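Local coordinates for protein SUMO-1 cysteine protease S273R (African swine fever virus pig/Kenya/KEN-50/1950, PDB 6LJ9) that probably cleaves the viral pp220 and pp62 polyproteins into core-shell proteins as a cysteine protease and blunts host pyroptosis and cGAS-STING signalling, at residues B[9-13]-B[267-272]; B[72-78]-B[95-99]; B[83-88]-B[263-267]; B[182-186]-B[200-205]. All blocks are in the same frame, centred on the assembly; numbering follows the deposited sequence.

Contact 1: residues B[9-13]-B[267-272]; sequences SSPSE and THLFRI
The imidazole of His-268 lies flat against the backbone of residues 9-13: the carbonyl carbon of Ser-10 sits over the middle of one ring face and the nitrogen of Pro-11 over the same face nearer the rim. The Pro-11 ring runs alongside, its CD 3.7 Å from NE2 of His-268. At the ring edge OG of Ser-9 makes a hydrogen bond of 2.8 Å with ND1 of His-268; chi1 of 57° tucks OG between the backbone N and the carbonyl carbon of Ser-9 and brings it into the imidazole plane. One edge bond and one occupied face limit rotation of the ring. Residues 267-272 span the end of helix 259-269 and strand 270-271, which pairs in parallel with strand 78-79; residues 9-13, in the loop after helix 3-6, pack against this junction. Weaker CA-H...O contacts join the backbones, from His-268 CA to Ser-10 O at 3.5 Å and from Pro-11 CA to Thr-267 O at 3.4 Å. Further along, OE1 of Glu-13 accepts a nearly straight bond from N of Ile-272 (3.1 Å, 164°), met almost along the carboxylate C-O direction. That oxygen is also hydrogen-bonded to OG of Ser-49, from helix 48-51.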
loop_
_atom_site.group_PDB
_atom_site.type_symbol
_atom_site.label_atom_id
_atom_site.label_comp_id
_atom_site.label_asym_id
_atom_site.label_seq_id
_atom_site.Cartn_x
_atom_site.Cartn_y
_atom_site.Cartn_z
ATOM N N SER B 9 -12.455 -5.770 4.655
ATOM C CA SER B 9 -12.669 -6.068 6.063
ATOM C C SER B 9 -13.591 -7.275 6.230
ATOM O O SER B 9 -14.158 -7.801 5.270
ATOM C CB SER B 9 -13.244 -4.856 6.789
ATOM O OG SER B 9 -14.450 -4.429 6.185
ATOM N N SER B 10 -13.742 -7.704 7.477
ATOM C CA SER B 10 -14.509 -8.895 7.804
ATOM C C SER B 10 -15.100 -8.716 9.191
ATOM O O SER B 10 -14.650 -7.854 9.957
ATOM C CB SER B 10 -13.634 -10.155 7.743
ATOM O OG SER B 10 -12.765 -10.230 8.861
ATOM N N PRO B 11 -16.122 -9.502 9.545
ATOM C CA PRO B 11 -16.704 -9.401 10.892
ATOM C C PRO B 11 -15.805 -9.912 12.008
ATOM O O PRO B 11 -16.225 -9.886 13.171
ATOM C CB PRO B 11 -17.979 -10.258 10.788
ATOM C CG PRO B 11 -18.267 -10.344 9.325
ATOM C CD PRO B 11 -16.932 -10.357 8.662
ATOM N N SER B 12 -14.595 -10.382 11.706
ATOM C CA SER B 12 -13.701 -10.860 12.752
ATOM C C SER B 12 -13.315 -9.720 13.686
ATOM O O SER B 12 -13.165 -8.572 13.262
ATOM C CB SER B 12 -12.448 -11.483 12.133
ATOM O OG SER B 12 -11.479 -11.779 13.125
ATOM N N GLU B 13 -13.164 -10.039 14.970
ATOM C CA GLU B 13 -12.780 -9.045 15.962
ATOM C C GLU B 13 -11.270 -8.924 16.129
ATOM O O GLU B 13 -10.815 -8.065 16.890
ATOM C CB GLU B 13 -13.423 -9.360 17.317
ATOM C CG GLU B 13 -12.863 -10.588 18.012
ATOM C CD GLU B 13 -13.296 -10.681 19.463
ATOM O OE1 GLU B 13 -14.020 -9.773 19.925
ATOM O OE2 GLU B 13 -12.911 -11.656 20.141
ATOM N N THR B 267 -20.069 -4.616 12.692
ATOM C CA THR B 267 -19.366 -5.849 13.021
ATOM C C THR B 267 -17.980 -5.905 12.391
ATOM O O THR B 267 -17.139 -6.691 12.839
ATOM C CB THR B 267 -20.188 -7.064 12.582
ATOM O OG1 THR B 267 -20.226 -7.129 11.151
ATOM C CG2 THR B 267 -21.610 -6.964 13.117
ATOM N N HIS B 268 -17.728 -5.095 11.362
ATOM C CA HIS B 268 -16.395 -4.979 10.786
ATOM C C HIS B 268 -15.516 -3.981 11.529
ATOM O O HIS B 268 -14.293 -4.002 11.350
ATOM C CB HIS B 268 -16.480 -4.559 9.314
ATOM C CG HIS B 268 -17.082 -5.598 8.418
ATOM N ND1 HIS B 268 -16.565 -5.894 7.175
ATOM C CD2 HIS B 268 -18.161 -6.399 8.579
ATOM C CE1 HIS B 268 -17.296 -6.839 6.611
ATOM N NE2 HIS B 268 -18.271 -7.162 7.442
ATOM N N LEU B 269 -16.107 -3.118 12.353
ATOM C CA LEU B 269 -15.375 -2.034 12.996
ATOM C C LEU B 269 -14.905 -2.396 14.401
ATOM O O LEU B 269 -13.737 -2.184 14.740
ATOM C CB LEU B 269 -16.248 -0.776 13.054
ATOM C CG LEU B 269 -16.497 -0.020 11.748
ATOM C CD1 LEU B 269 -17.554 1.057 11.941
ATOM C CD2 LEU B 269 -15.201 0.587 11.242
ATOM N N PHE B 270 -15.798 -2.935 15.225
ATOM C CA PHE B 270 -15.550 -3.064 16.650
ATOM C C PHE B 270 -15.471 -4.525 17.065
ATOM O O PHE B 270 -15.966 -5.423 16.378
ATOM C CB PHE B 270 -16.639 -2.355 17.462
ATOM C CG PHE B 270 -16.911 -0.952 17.008
ATOM C CD1 PHE B 270 -15.944 0.031 17.139
ATOM C CD2 PHE B 270 -18.133 -0.614 16.451
ATOM C CE1 PHE B 270 -16.189 1.326 16.720
ATOM C CE2 PHE B 270 -18.385 0.679 16.032
ATOM C CZ PHE B 270 -17.412 1.650 16.167
ATOM N N ARG B 271 -14.835 -4.744 18.212
ATOM C CA ARG B 271 -14.753 -6.054 18.831
ATOM C C ARG B 271 -15.963 -6.284 19.731
ATOM O O ARG B 271 -16.746 -5.377 20.016
ATOM C CB ARG B 271 -13.456 -6.192 19.631
ATOM C CG ARG B 271 -13.316 -5.200 20.779
ATOM C CD ARG B 271 -12.203 -5.611 21.734
ATOM N NE ARG B 271 -12.063 -4.680 22.850
ATOM C CZ ARG B 271 -11.104 -3.765 22.947
ATOM N NH1 ARG B 271 -10.189 -3.656 21.992
ATOM N NH2 ARG B 271 -11.055 -2.961 23.999
ATOM N N ILE B 272 -16.109 -7.528 20.183
ATOM C CA ILE B 272 -17.219 -7.916 21.051
ATOM C C ILE B 272 -16.807 -7.590 22.484
ATOM O O ILE B 272 -16.101 -8.362 23.133
ATOM C CB ILE B 272 -17.579 -9.394 20.885
ATOM C CG1 ILE B 272 -17.783 -9.721 19.405
ATOM C CG2 ILE B 272 -18.834 -9.727 21.675
ATOM C CD1 ILE B 272 -17.830 -11.200 19.106
#

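Contact 2: residues B[72-78]-B[95-99]; sequences LETRFKA and ETLQR
Hydrogen bonds from the guanidinium of Arg-99 dominate this contact. NE of Arg-99 donates to O of Phe-76 at 2.8 Å and 155°, in the carbonyl plane and on a lone pair, although the oxygen is tilted slightly from the guanidinium plane. NH2 of Arg-99 adds two weak bonds, to the same Phe-76 oxygen and, at 3.3 Å, to O of Leu-72. Within its own helix NH1 of Arg-99 donates to O of Glu-95 at 3.0 Å from above the carbonyl plane, so all three nitrogens have carbonyl partners and the group's rotation is restricted. Extended from CG to NE, Arg-99 carries its charge from helix 90-103 to the last turn of helix 68-75 and the residues that follow. The partial negative charge of the carbonyls there would probably suit a cation. Van der Waals contact comes from Ala-78: its N lies over one guanidinium face, and its CB is 3.5 Å from NH1 of Arg-99 and 3.8 Å from CB of Glu-95. One water bridges the segments, accepting from N of Ala-78 and donating to OG1 of Thr-96, both at 3.1 Å; that hydroxyl is also hydrogen-bonded to O of Asn-92.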
loop_
_atom_site.group_PDB
_atom_site.type_symbol
_atom_site.label_atom_id
_atom_site.label_comp_id
_atom_site.label_asym_id
_atom_site.label_seq_id
_atom_site.Cartn_x
_atom_site.Cartn_y
_atom_site.Cartn_z
ATOM N N LEU B 72 -5.495 -6.248 24.046
ATOM C CA LEU B 72 -6.689 -5.617 23.498
ATOM C C LEU B 72 -6.346 -4.471 22.555
ATOM O O LEU B 72 -7.062 -4.246 21.572
ATOM C CB LEU B 72 -7.582 -5.114 24.633
ATOM C CG LEU B 72 -8.382 -6.152 25.419
ATOM C CD1 LEU B 72 -8.924 -5.538 26.697
ATOM C CD2 LEU B 72 -9.518 -6.697 24.566
ATOM N N GLU B 73 -5.263 -3.741 22.827
ATOM C CA GLU B 73 -4.933 -2.576 22.012
ATOM C C GLU B 73 -4.175 -2.947 20.743
ATOM O O GLU B 73 -4.232 -2.202 19.759
ATOM C CB GLU B 73 -4.110 -1.572 22.821
ATOM C CG GLU B 73 -4.816 -1.014 24.043
ATOM C CD GLU B 73 -4.104 0.195 24.623
ATOM O OE1 GLU B 73 -4.565 1.331 24.379
ATOM O OE2 GLU B 73 -3.080 0.010 25.313
ATOM N N THR B 74 -3.464 -4.077 20.739
ATOM C CA THR B 74 -2.586 -4.418 19.629
ATOM C C THR B 74 -3.087 -5.560 18.756
ATOM O O THR B 74 -2.701 -5.626 17.585
ATOM C CB THR B 74 -1.186 -4.781 20.146
ATOM O OG1 THR B 74 -1.276 -5.912 21.023
ATOM C CG2 THR B 74 -0.575 -3.608 20.899
ATOM N N ARG B 75 -3.924 -6.453 19.283
ATOM C CA ARG B 75 -4.367 -7.617 18.530
ATOM C C ARG B 75 -5.877 -7.698 18.355
ATOM O O ARG B 75 -6.361 -8.658 17.746
ATOM C CB ARG B 75 -3.863 -8.903 19.197
ATOM C CG ARG B 75 -2.348 -9.016 19.250
ATOM C CD ARG B 75 -1.913 -10.388 19.733
ATOM N NE ARG B 75 -2.338 -11.448 18.824
ATOM C CZ ARG B 75 -1.588 -11.936 17.840
ATOM N NH1 ARG B 75 -0.368 -11.459 17.635
ATOM N NH2 ARG B 75 -2.058 -12.902 17.062
ATOM N N PHE B 76 -6.633 -6.730 18.864
ATOM C CA PHE B 76 -8.075 -6.692 18.692
ATOM C C PHE B 76 -8.487 -5.365 18.070
ATOM O O PHE B 76 -7.744 -4.380 18.103
ATOM C CB PHE B 76 -8.810 -6.883 20.026
ATOM C CG PHE B 76 -8.751 -8.285 20.559
ATOM C CD1 PHE B 76 -7.664 -8.713 21.303
ATOM C CD2 PHE B 76 -9.790 -9.172 20.328
ATOM C CE1 PHE B 76 -7.609 -10.001 21.801
ATOM C CE2 PHE B 76 -9.742 -10.461 20.822
ATOM C CZ PHE B 76 -8.650 -10.876 21.560
ATOM N N LYS B 77 -9.687 -5.352 17.497
ATOM C CA LYS B 77 -10.248 -4.109 16.999
ATOM C C LYS B 77 -10.691 -3.233 18.170
ATOM O O LYS B 77 -10.773 -3.673 19.319
ATOM C CB LYS B 77 -11.415 -4.387 16.052
ATOM C CG LYS B 77 -10.999 -5.019 14.732
ATOM C CD LYS B 77 -12.200 -5.329 13.855
ATOM C CE LYS B 77 -11.767 -5.839 12.488
ATOM N NZ LYS B 77 -12.922 -6.296 11.665
ATOM N N ALA B 78 -10.972 -1.969 17.863
ATOM C CA ALA B 78 -11.342 -1.020 18.899
ATOM C C ALA B 78 -12.693 -1.390 19.510
ATOM O O ALA B 78 -13.556 -1.956 18.835
ATOM C CB ALA B 78 -11.401 0.394 18.329
ATOM N N GLU B 95 -9.628 5.590 17.589
ATOM C CA GLU B 95 -8.971 4.303 17.769
ATOM C C GLU B 95 -9.173 3.374 16.579
ATOM O O GLU B 95 -8.385 2.441 16.398
ATOM C CB GLU B 95 -9.475 3.647 19.054
ATOM C CG GLU B 95 -9.167 4.459 20.303
ATOM C CD GLU B 95 -9.962 4.004 21.508
ATOM O OE1 GLU B 95 -10.600 2.934 21.430
ATOM O OE2 GLU B 95 -9.954 4.719 22.533
ATOM N N THR B 96 -10.205 3.607 15.765
ATOM C CA THR B 96 -10.389 2.811 14.556
ATOM C C THR B 96 -9.440 3.263 13.451
ATOM O O THR B 96 -8.797 2.433 12.797
ATOM C CB THR B 96 -11.844 2.895 14.084
ATOM O OG1 THR B 96 -12.699 2.266 15.046
ATOM C CG2 THR B 96 -12.013 2.204 12.736
ATOM N N LEU B 97 -9.338 4.577 13.234
ATOM C CA LEU B 97 -8.447 5.091 12.198
ATOM C C LEU B 97 -6.983 4.857 12.549
ATOM O O LEU B 97 -6.151 4.690 11.651
ATOM C CB LEU B 97 -8.709 6.580 11.969
ATOM C CG LEU B 97 -10.107 6.941 11.462
ATOM C CD1 LEU B 97 -10.205 8.433 11.194
ATOM C CD2 LEU B 97 -10.449 6.143 10.214
ATOM N N GLN B 98 -6.652 4.842 13.844
ATOM C CA GLN B 98 -5.294 4.499 14.252
ATOM C C GLN B 98 -4.950 3.055 13.908
ATOM O O GLN B 98 -3.789 2.750 13.618
ATOM C CB GLN B 98 -5.116 4.744 15.750
ATOM C CG GLN B 98 -4.994 6.210 16.134
ATOM C CD GLN B 98 -4.963 6.416 17.635
ATOM O OE1 GLN B 98 -5.661 5.731 18.382
ATOM N NE2 GLN B 98 -4.146 7.360 18.087
ATOM N N ARG B 99 -5.937 2.154 13.932
ATOM C CA ARG B 99 -5.674 0.762 13.580
ATOM C C ARG B 99 -5.558 0.578 12.071
ATOM O O ARG B 99 -4.762 -0.246 11.604
ATOM C CB ARG B 99 -6.771 -0.143 14.142
ATOM C CG ARG B 99 -6.623 -0.451 15.624
ATOM C CD ARG B 99 -7.858 -1.145 16.179
ATOM N NE ARG B 99 -7.625 -1.659 17.525
ATOM C CZ ARG B 99 -7.679 -0.920 18.629
ATOM N NH1 ARG B 99 -7.956 0.374 18.550
ATOM N NH2 ARG B 99 -7.450 -1.474 19.812
HETATM O O HOH W 1 -11.697 -0.617 15.207
#

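Contact 3: residues B[83-88]-B[263-267]; sequences NNTGLL and YKFRT
One face of the Arg-266 guanidinium is covered by the 83-88 backbone, with CA of Thr-85 over its centre and C of Asn-84 nearer the rim; at its edge, in plane, lies O of Gly-86. The ring of Tyr-263 meets the loop by its edge, where N of Thr-85 lies in plane and C of Asn-84 is 3.8 Å from CE1 of Tyr-263. Two nitrogens of Arg-266, at the end of an extended chain, grip one oxygen end-on: NH1 donates to O of Gly-86 at 2.9 Å and 144°, and NH2 to the same atom at 3.0 Å and 140°. The NH1 bond lies in the carbonyl plane, whereas NH2 approaches from above it. The loop is itself shaped by an Asx turn, OD1 of Asn-84 accepting from N of Gly-86 at 2.9 Å. CD1 of Leu-88 is 3.9 Å from NH1 of Arg-266. Outside the two segments, NE of Arg-266 forms a salt bridge with OE1 of Glu-231, just before the probable nucleophile Cys-232. Leu-88 and Arg-266 both touch Pro-234, so the loop, leading from strand 78-79 into helix 90-103, packs against helices 259-269 and 232-244.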
loop_
_atom_site.group_PDB
_atom_site.type_symbol
_atom_site.label_atom_id
_atom_site.label_comp_id
_atom_site.label_asym_id
_atom_site.label_seq_id
_atom_site.Cartn_x
_atom_site.Cartn_y
_atom_site.Cartn_z
ATOM N N ASN B 83 -22.909 -4.410 18.074
ATOM C CA ASN B 83 -24.184 -5.076 17.831
ATOM C C ASN B 83 -25.369 -4.271 18.351
ATOM O O ASN B 83 -26.427 -4.839 18.641
ATOM C CB ASN B 83 -24.180 -6.476 18.442
ATOM C CG ASN B 83 -23.395 -7.467 17.609
ATOM O OD1 ASN B 83 -23.630 -7.607 16.409
ATOM N ND2 ASN B 83 -22.448 -8.153 18.239
ATOM N N ASN B 84 -25.208 -2.960 18.483
ATOM C CA ASN B 84 -26.313 -2.059 18.765
ATOM C C ASN B 84 -26.136 -0.820 17.900
ATOM O O ASN B 84 -25.106 -0.635 17.249
ATOM C CB ASN B 84 -26.394 -1.695 20.255
ATOM C CG ASN B 84 -25.155 -0.976 20.751
ATOM O OD1 ASN B 84 -25.056 0.247 20.658
ATOM N ND2 ASN B 84 -24.207 -1.733 21.294
ATOM N N THR B 85 -27.159 0.031 17.887
ATOM C CA THR B 85 -27.172 1.205 17.029
ATOM C C THR B 85 -26.706 2.465 17.759
ATOM O O THR B 85 -26.949 3.580 17.282
ATOM C CB THR B 85 -28.571 1.393 16.433
ATOM O OG1 THR B 85 -28.495 2.214 15.261
ATOM C CG2 THR B 85 -29.515 2.026 17.436
ATOM N N GLY B 86 -26.025 2.305 18.893
ATOM C CA GLY B 86 -25.552 3.459 19.634
ATOM C C GLY B 86 -24.620 4.322 18.805
ATOM O O GLY B 86 -23.916 3.842 17.913
ATOM N N LEU B 87 -24.619 5.616 19.113
ATOM C CA LEU B 87 -23.846 6.568 18.332
ATOM C C LEU B 87 -22.356 6.423 18.615
ATOM O O LEU B 87 -21.934 6.126 19.737
ATOM C CB LEU B 87 -24.284 8.000 18.635
ATOM C CG LEU B 87 -25.767 8.332 18.459
ATOM C CD1 LEU B 87 -25.979 9.838 18.446
ATOM C CD2 LEU B 87 -26.317 7.701 17.193
ATOM N N LEU B 88 -21.560 6.648 17.576
ATOM C CA LEU B 88 -20.111 6.595 17.691
ATOM C C LEU B 88 -19.582 7.839 18.391
ATOM O O LEU B 88 -20.076 8.950 18.178
ATOM C CB LEU B 88 -19.477 6.466 16.303
ATOM C CG LEU B 88 -19.046 5.068 15.863
ATOM C CD1 LEU B 88 -20.156 4.053 16.087
ATOM C CD2 LEU B 88 -18.621 5.079 14.403
ATOM N N TYR B 263 -25.192 -0.887 9.268
ATOM C CA TYR B 263 -25.344 -1.544 10.562
ATOM C C TYR B 263 -24.539 -2.835 10.612
ATOM O O TYR B 263 -23.962 -3.175 11.651
ATOM C CB TYR B 263 -26.818 -1.817 10.851
ATOM C CG TYR B 263 -27.058 -2.442 12.208
ATOM C CD1 TYR B 263 -27.039 -1.669 13.362
ATOM C CD2 TYR B 263 -27.300 -3.803 12.336
ATOM C CE1 TYR B 263 -27.256 -2.233 14.604
ATOM C CE2 TYR B 263 -27.519 -4.377 13.575
ATOM C CZ TYR B 263 -27.496 -3.587 14.706
ATOM O OH TYR B 263 -27.712 -4.151 15.942
ATOM N N LYS B 264 -24.489 -3.567 9.496
ATOM C CA LYS B 264 -23.631 -4.744 9.425
ATOM C C LYS B 264 -22.158 -4.357 9.424
ATOM O O LYS B 264 -21.310 -5.153 9.845
ATOM C CB LYS B 264 -23.964 -5.567 8.181
ATOM C CG LYS B 264 -25.339 -6.213 8.206
ATOM C CD LYS B 264 -25.606 -6.984 6.923
ATOM C CE LYS B 264 -26.965 -7.662 6.958
ATOM N NZ LYS B 264 -27.270 -8.363 5.679
ATOM N N PHE B 265 -21.837 -3.147 8.961
ATOM C CA PHE B 265 -20.456 -2.681 8.979
ATOM C C PHE B 265 -19.949 -2.447 10.396
ATOM O O PHE B 265 -18.731 -2.403 10.605
ATOM C CB PHE B 265 -20.324 -1.403 8.148
ATOM C CG PHE B 265 -18.911 -0.915 8.005
ATOM C CD1 PHE B 265 -17.950 -1.706 7.396
ATOM C CD2 PHE B 265 -18.543 0.337 8.471
ATOM C CE1 PHE B 265 -16.649 -1.261 7.261
ATOM C CE2 PHE B 265 -17.243 0.787 8.336
ATOM C CZ PHE B 265 -16.296 -0.014 7.731
ATOM N N ARG B 266 -20.852 -2.299 11.371
ATOM C CA ARG B 266 -20.430 -2.197 12.763
ATOM C C ARG B 266 -19.685 -3.447 13.212
ATOM O O ARG B 266 -18.762 -3.359 14.031
ATOM C CB ARG B 266 -21.640 -1.951 13.665
ATOM C CG ARG B 266 -22.300 -0.594 13.486
ATOM C CD ARG B 266 -23.565 -0.494 14.326
ATOM N NE ARG B 266 -24.156 0.841 14.285
ATOM C CZ ARG B 266 -23.957 1.775 15.209
ATOM N NH1 ARG B 266 -23.181 1.521 16.254
ATOM N NH2 ARG B 266 -24.537 2.962 15.092
ATOM N N THR B 267 -20.069 -4.616 12.692
ATOM C CA THR B 267 -19.366 -5.849 13.021
ATOM C C THR B 267 -17.980 -5.905 12.391
ATOM O O THR B 267 -17.139 -6.691 12.839
ATOM C CB THR B 267 -20.188 -7.064 12.582
ATOM O OG1 THR B 267 -20.226 -7.129 11.151
ATOM C CG2 THR B 267 -21.610 -6.964 13.117
#

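Contact 4: residues B[182-186]-B[200-205]; sequences SIEYF and WMERVK
Strand 182-186 and helix 200-205 run nearly antiparallel, at 168° between their N-to-C directions, with the short axes 9.4 Å apart at closest approach and the CA atoms of Ile-183 and Met-201 the nearest pair. Ile-183 is the central side chain, pointing from the strand into the helix surface. CG1 stands anti to the carbonyl carbon (chi1 -56°) and carries CD1 up to the helix backbone, 3.4 Å from O of Met-201 and 3.7 Å from CG1 of Val-204. CG2 turns the other way, 4.0 Å from CG of Met-201 and 4.2 Å from CZ3 of Trp-200. Met-201, present as selenomethionine, slides past Ile-183 in the opposite direction. Its chain bends at chi3 (66°), which lays the terminal methyl against the strand: CE is 3.2 Å from O of Ile-183, and SE is 3.9 Å from CB of Tyr-185. No hydrogen bond crosses between the two segments; apolar side chains pack on each other and on backbone atoms. CG2 of Val-204 lies over one face of the Trp-200 indole, toward its rim. OH of Tyr-185 makes a weak hydrogen bond to ND2 of Asn-187, a probable active-site residue. Strand 181-186, helix 195-208 and strand 215-220 form a beta-alpha-beta unit of the Ulp1-like catalytic domain. The helix packs on the five-stranded mixed sheet, where Ile-183 and Tyr-185 pair through their backbones with strand 215-220, Trp-200 reaches Ile-172 of strand 169-175, and helix 129-134 adds Met-129 against Trp-200 and Val-204.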
loop_
_atom_site.group_PDB
_atom_site.type_symbol
_atom_site.label_atom_id
_atom_site.label_comp_id
_atom_site.label_asym_id
_atom_site.label_seq_id
_atom_site.Cartn_x
_atom_site.Cartn_y
_atom_site.Cartn_z
ATOM N N SER B 182 -7.902 14.360 -5.356
ATOM C CA SER B 182 -9.232 14.828 -5.000
ATOM C C SER B 182 -9.331 15.042 -3.499
ATOM O O SER B 182 -8.831 14.234 -2.709
ATOM C CB SER B 182 -10.310 13.838 -5.457
ATOM O OG SER B 182 -10.087 12.551 -4.906
ATOM N N ILE B 183 -9.972 16.141 -3.117
ATOM C CA ILE B 183 -10.332 16.427 -1.735
ATOM C C ILE B 183 -11.831 16.201 -1.618
ATOM O O ILE B 183 -12.622 16.889 -2.274
ATOM C CB ILE B 183 -9.942 17.856 -1.333
ATOM C CG1 ILE B 183 -8.447 18.080 -1.573
ATOM C CG2 ILE B 183 -10.292 18.117 0.121
ATOM C CD1 ILE B 183 -8.049 19.536 -1.622
ATOM N N GLU B 184 -12.224 15.229 -0.800
ATOM C CA GLU B 184 -13.586 14.714 -0.802
ATOM C C GLU B 184 -14.264 14.977 0.535
ATOM O O GLU B 184 -13.662 14.794 1.598
ATOM C CB GLU B 184 -13.591 13.215 -1.111
ATOM C CG GLU B 184 -12.781 12.850 -2.346
ATOM C CD GLU B 184 -12.514 11.363 -2.452
ATOM O OE1 GLU B 184 -13.164 10.587 -1.722
ATOM O OE2 GLU B 184 -11.649 10.970 -3.262
ATOM N N TYR B 185 -15.523 15.406 0.467
ATOM C CA TYR B 185 -16.378 15.591 1.633
ATOM C C TYR B 185 -17.623 14.739 1.440
ATOM O O TYR B 185 -18.394 14.967 0.501
ATOM C CB TYR B 185 -16.750 17.066 1.819
ATOM C CG TYR B 185 -17.793 17.322 2.889
ATOM C CD1 TYR B 185 -19.150 17.306 2.583
ATOM C CD2 TYR B 185 -17.424 17.588 4.200
ATOM C CE1 TYR B 185 -20.106 17.541 3.550
ATOM C CE2 TYR B 185 -18.376 17.826 5.177
ATOM C CZ TYR B 185 -19.716 17.800 4.845
ATOM O OH TYR B 185 -20.676 18.034 5.804
ATOM N N PHE B 186 -17.820 13.763 2.321
ATOM C CA PHE B 186 -18.949 12.845 2.235
ATOM C C PHE B 186 -19.902 13.101 3.394
ATOM O O PHE B 186 -19.504 13.019 4.561
ATOM C CB PHE B 186 -18.479 11.391 2.239
ATOM C CG PHE B 186 -19.602 10.397 2.307
ATOM C CD1 PHE B 186 -20.461 10.228 1.233
ATOM C CD2 PHE B 186 -19.801 9.633 3.444
ATOM C CE1 PHE B 186 -21.498 9.315 1.294
ATOM C CE2 PHE B 186 -20.834 8.718 3.511
ATOM C CZ PHE B 186 -21.684 8.559 2.434
ATOM N N TRP B 200 -11.314 25.054 4.326
ATOM C CA TRP B 200 -10.266 24.069 4.568
ATOM C C TRP B 200 -9.950 23.276 3.304
ATOM O O TRP B 200 -8.776 23.051 2.985
ATOM C CB TRP B 200 -10.676 23.131 5.703
ATOM C CG TRP B 200 -9.612 22.145 6.078
ATOM C CD1 TRP B 200 -8.648 22.304 7.031
ATOM C CD2 TRP B 200 -9.402 20.848 5.508
ATOM N NE1 TRP B 200 -7.851 21.186 7.090
ATOM C CE2 TRP B 200 -8.293 20.278 6.164
ATOM C CE3 TRP B 200 -10.043 20.113 4.506
ATOM C CZ2 TRP B 200 -7.812 19.008 5.851
ATOM C CZ3 TRP B 200 -9.564 18.852 4.196
ATOM C CH2 TRP B 200 -8.459 18.313 4.867
HETATM N N MSE B 201 -10.976 22.844 2.577
HETATM C CA MSE B 201 -10.781 22.112 1.329
HETATM C C MSE B 201 -10.066 22.975 0.292
HETATM O O MSE B 201 -9.217 22.490 -0.454
HETATM C CB MSE B 201 -12.121 21.627 0.773
HETATM C CG MSE B 201 -12.866 20.674 1.694
HETATM SE SE MSE B 201 -14.627 20.182 1.020
HETATM C CE MSE B 201 -14.073 19.174 -0.552
ATOM N N GLU B 202 -10.419 24.261 0.254
ATOM C CA GLU B 202 -9.759 25.180 -0.666
ATOM C C GLU B 202 -8.301 25.399 -0.279
ATOM O O GLU B 202 -7.425 25.465 -1.150
ATOM C CB GLU B 202 -10.512 26.510 -0.706
ATOM C CG GLU B 202 -11.853 26.455 -1.419
ATOM C CD GLU B 202 -11.727 26.015 -2.863
ATOM O OE1 GLU B 202 -12.377 25.018 -3.241
ATOM O OE2 GLU B 202 -10.973 26.663 -3.619
ATOM N N ARG B 203 -8.019 25.512 1.022
ATOM C CA ARG B 203 -6.645 25.721 1.466
ATOM C C ARG B 203 -5.771 24.516 1.139
ATOM O O ARG B 203 -4.612 24.670 0.736
ATOM C CB ARG B 203 -6.619 26.021 2.967
ATOM C CG ARG B 203 -5.284 26.543 3.493
ATOM C CD ARG B 203 -4.389 25.421 4.018
ATOM N NE ARG B 203 -4.976 24.745 5.172
ATOM C CZ ARG B 203 -4.767 25.099 6.436
ATOM N NH1 ARG B 203 -3.975 26.126 6.718
ATOM N NH2 ARG B 203 -5.344 24.425 7.423
ATOM N N VAL B 204 -6.309 23.305 1.309
ATOM C CA VAL B 204 -5.551 22.102 0.980
ATOM C C VAL B 204 -5.307 22.012 -0.522
ATOM O O VAL B 204 -4.254 21.530 -0.960
ATOM C CB VAL B 204 -6.281 20.854 1.514
ATOM C CG1 VAL B 204 -5.560 19.583 1.096
ATOM C CG2 VAL B 204 -6.400 20.918 3.030
ATOM N N LYS B 205 -6.258 22.483 -1.333
ATOM C CA LYS B 205 -6.090 22.433 -2.782
ATOM C C LYS B 205 -4.925 23.304 -3.240
ATOM O O LYS B 205 -4.138 22.892 -4.100
ATOM C CB LYS B 205 -7.384 22.857 -3.475
ATOM C CG LYS B 205 -7.287 22.925 -4.990
ATOM C CD LYS B 205 -8.608 23.347 -5.610
ATOM C CE LYS B 205 -8.479 23.534 -7.112
ATOM N NZ LYS B 205 -9.772 23.939 -7.730
#

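In the fold
Contacts 1, 2 and 3 cluster, and Lys-77 ties the first two: its NZ lies 2.7 Å from O of His-268 and 2.8 Å from O of Ser-12, both probable hydrogen bonds. Contacts 1 and 3, centres about 10 Å apart, share Thr-267 and helix 259-269, and CZ of Phe-270 packs 3.6 Å from CD1 of Leu-88. Contacts 2 and 3 alternate along the chain without touching, their nearest atoms about 4 Å apart. Contact 4 stands apart, about 30 Å from contact 1 between centres. Contacts 3 and 4 both approach the probable active site: the side chain of Leu-88 is about 7 Å from that of Cys-232, and that of Tyr-185 about 6 Å from that of His-168.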